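Local structure of amidohydrolase (Xanthomonas campestris pv. campestris, 4DZH) at residues Glu231-Val236 / Met266-Glu271. The protein is a zinc-containing amidohydrolase of the ATZ/TRZ family that probably deaminates adenosine-type substrates such as 5'-methylthioadenosine. Numbering follows the deposited sequence.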
loop_
_atom_site.group_PDB
_atom_site.type_symbol
_atom_site.label_atom_id
_atom_site.label_comp_id
_atom_site.label_asym_id
_atom_site.label_seq_id
_atom_site.Cartn_x
_atom_site.Cartn_y
_atom_site.Cartn_z
ATOM N N GLU A 231 -21.751 -5.657 -4.735
ATOM C CA GLU A 231 -20.517 -5.849 -4.019
ATOM C C GLU A 231 -20.057 -7.317 -4.033
ATOM O O GLU A 231 -18.865 -7.623 -4.012
ATOM C CB GLU A 231 -20.667 -5.322 -2.577
ATOM C CG GLU A 231 -19.354 -5.489 -1.796
ATOM C CD GLU A 231 -19.403 -4.932 -0.391
ATOM O OE1 GLU A 231 -20.514 -4.652 0.090
ATOM O OE2 GLU A 231 -18.303 -4.748 0.203
ATOM N N THR A 232 -21.016 -8.259 -4.081
ATOM C CA THR A 232 -20.635 -9.660 -3.972
ATOM C C THR A 232 -21.452 -10.534 -4.925
ATOM O O THR A 232 -22.561 -10.140 -5.314
ATOM C CB THR A 232 -20.802 -10.231 -2.535
ATOM O OG1 THR A 232 -22.178 -10.247 -2.160
ATOM C CG2 THR A 232 -20.023 -9.415 -1.494
ATOM N N ALA A 233 -20.861 -11.656 -5.326
ATOM C CA ALA A 233 -21.560 -12.722 -6.031
ATOM C C ALA A 233 -22.838 -13.124 -5.306
ATOM O O ALA A 233 -23.879 -13.323 -5.961
ATOM C CB ALA A 233 -20.640 -13.942 -6.207
ATOM N N GLN A 234 -22.761 -13.277 -3.982
ATOM C CA GLN A 234 -23.910 -13.788 -3.222
ATOM C C GLN A 234 -25.070 -12.791 -3.243
ATOM O O GLN A 234 -26.232 -13.197 -3.277
ATOM C CB GLN A 234 -23.527 -14.196 -1.787
ATOM C CG GLN A 234 -24.666 -14.888 -0.988
ATOM C CD GLN A 234 -25.100 -16.249 -1.573
ATOM O OE1 GLN A 234 -24.334 -17.222 -1.561
ATOM N NE2 GLN A 234 -26.331 -16.312 -2.097
ATOM N N GLU A 235 -24.760 -11.489 -3.226
ATOM C CA GLU A 235 -25.770 -10.430 -3.398
ATOM C C GLU A 235 -26.528 -10.546 -4.737
ATOM O O GLU A 235 -27.772 -10.443 -4.796
ATOM C CB GLU A 235 -25.115 -9.036 -3.304
ATOM C CG GLU A 235 -26.065 -7.913 -3.735
ATOM C CD GLU A 235 -25.374 -6.561 -3.962
ATOM O OE1 GLU A 235 -24.262 -6.376 -3.438
ATOM O OE2 GLU A 235 -25.954 -5.693 -4.652
ATOM N N VAL A 236 -25.778 -10.730 -5.816
ATOM C CA VAL A 236 -26.403 -10.889 -7.119
ATOM C C VAL A 236 -27.277 -12.154 -7.157
ATOM O O VAL A 236 -28.429 -12.123 -7.628
ATOM C CB VAL A 236 -25.369 -10.892 -8.243
ATOM C CG1 VAL A 236 -26.064 -11.242 -9.587
ATOM C CG2 VAL A 236 -24.673 -9.539 -8.317
ATOM N N MET A 266 -19.330 -2.449 -6.812
ATOM C CA MET A 266 -19.607 -2.803 -8.200
ATOM C C MET A 266 -18.585 -3.827 -8.725
ATOM O O MET A 266 -18.017 -3.627 -9.818
ATOM C CB MET A 266 -19.666 -1.504 -9.041
ATOM C CG MET A 266 -20.818 -0.552 -8.682
ATOM S SD MET A 266 -22.380 -1.154 -9.386
ATOM C CE MET A 266 -22.436 -0.139 -10.888
ATOM N N THR A 267 -18.341 -4.908 -7.965
ATOM C CA THR A 267 -17.393 -5.968 -8.345
ATOM C C THR A 267 -17.981 -6.973 -9.317
ATOM O O THR A 267 -17.270 -7.566 -10.130
ATOM C CB THR A 267 -16.865 -6.787 -7.152
ATOM O OG1 THR A 267 -17.936 -7.461 -6.513
ATOM C CG2 THR A 267 -16.142 -5.881 -6.107
ATOM N N GLN A 268 -19.281 -7.187 -9.199
ATOM C CA GLN A 268 -19.977 -8.155 -10.041
ATOM C C GLN A 268 -20.702 -7.392 -11.169
ATOM O O GLN A 268 -21.810 -6.896 -10.929
ATOM C CB GLN A 268 -21.022 -8.871 -9.200
ATOM C CG GLN A 268 -20.537 -9.528 -7.903
ATOM C CD GLN A 268 -19.457 -10.555 -8.125
ATOM O OE1 GLN A 268 -19.690 -11.596 -8.744
ATOM N NE2 GLN A 268 -18.270 -10.280 -7.627
ATOM N N LEU A 269 -20.116 -7.289 -12.376
ATOM C CA LEU A 269 -20.667 -6.410 -13.461
ATOM C C LEU A 269 -20.653 -6.929 -14.940
ATOM O O LEU A 269 -19.697 -7.570 -15.336
ATOM C CB LEU A 269 -19.957 -5.058 -13.512
ATOM C CG LEU A 269 -20.182 -3.874 -12.569
ATOM C CD1 LEU A 269 -19.475 -2.611 -13.099
ATOM C CD2 LEU A 269 -21.673 -3.577 -12.317
ATOM N N THR A 270 -21.664 -6.556 -15.743
ATOM C CA THR A 270 -21.643 -6.792 -17.205
ATOM C C THR A 270 -21.354 -5.546 -18.049
ATOM O O THR A 270 -21.411 -4.408 -17.534
ATOM C CB THR A 270 -23.075 -7.166 -17.717
ATOM O OG1 THR A 270 -23.931 -5.999 -17.627
ATOM C CG2 THR A 270 -23.686 -8.310 -16.920
ATOM N N GLU A 271 -21.169 -5.738 -19.370
ATOM C CA GLU A 271 -20.930 -4.595 -20.279
ATOM C C GLU A 271 -22.143 -3.688 -20.430
ATOM O O GLU A 271 -22.030 -2.451 -20.327
ATOM C CB GLU A 271 -20.383 -5.014 -21.677
ATOM C CG GLU A 271 -18.826 -5.052 -21.849
ATOM C CD GLU A 271 -18.080 -3.661 -21.895
ATOM O OE1 GLU A 271 -18.398 -2.742 -22.719
ATOM O OE2 GLU A 271 -17.103 -3.519 -21.115
#
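T267 OG1 hydrogen-bonds the turn that leads from E231 into helix 233-243, and Q268 packs over it. T267 OG1 donates to E231 O at 2.7 Å; it arrives from well above the carbonyl plane, 71° out of it, with a C=O...donor angle of only 108°. A chi1 of 62° sets OG1 between the backbone N and carbonyl carbon of T267, facing the turn. H230 O and S296 O also lie within hydrogen-bonding distance of OG1, so three carbonyl oxygens must share or compete for its single proton. A fourth partner donates to it: Q268 NE2, in a nearly straight bond (3.0 Å) almost in the amide plane of Q268. This bond orients the amide, and the Q268 chain, folded back at chi2, lies across the T232-A233 peptide: CG is 3.3 Å from T232 C, CD is 3.3 Å from A233 N, and OE1 rests beside A233 CB at 3.6 Å. One turn into the helix, V236 CG2 meets Q268 CB at 3.8 Å, the two side chains passing at a slant. The turn is also braced from within, since T232 is the N-cap, its OG1 accepting from E235 N, while E235 OE1 receives E231 N from above the carboxylate plane. The E231 side chain lies about 4 Å from a bound zinc ion, near H228 and D316; in a structure of this protein E231 binds a further zinc, absent from this chain. The contact thus joins the loops that follow neighbouring parallel strands 225-229 and 261-265 of the TIM barrel, just before helices 233-243 and 271-280, with helix 247-254 packing against V236 and L269.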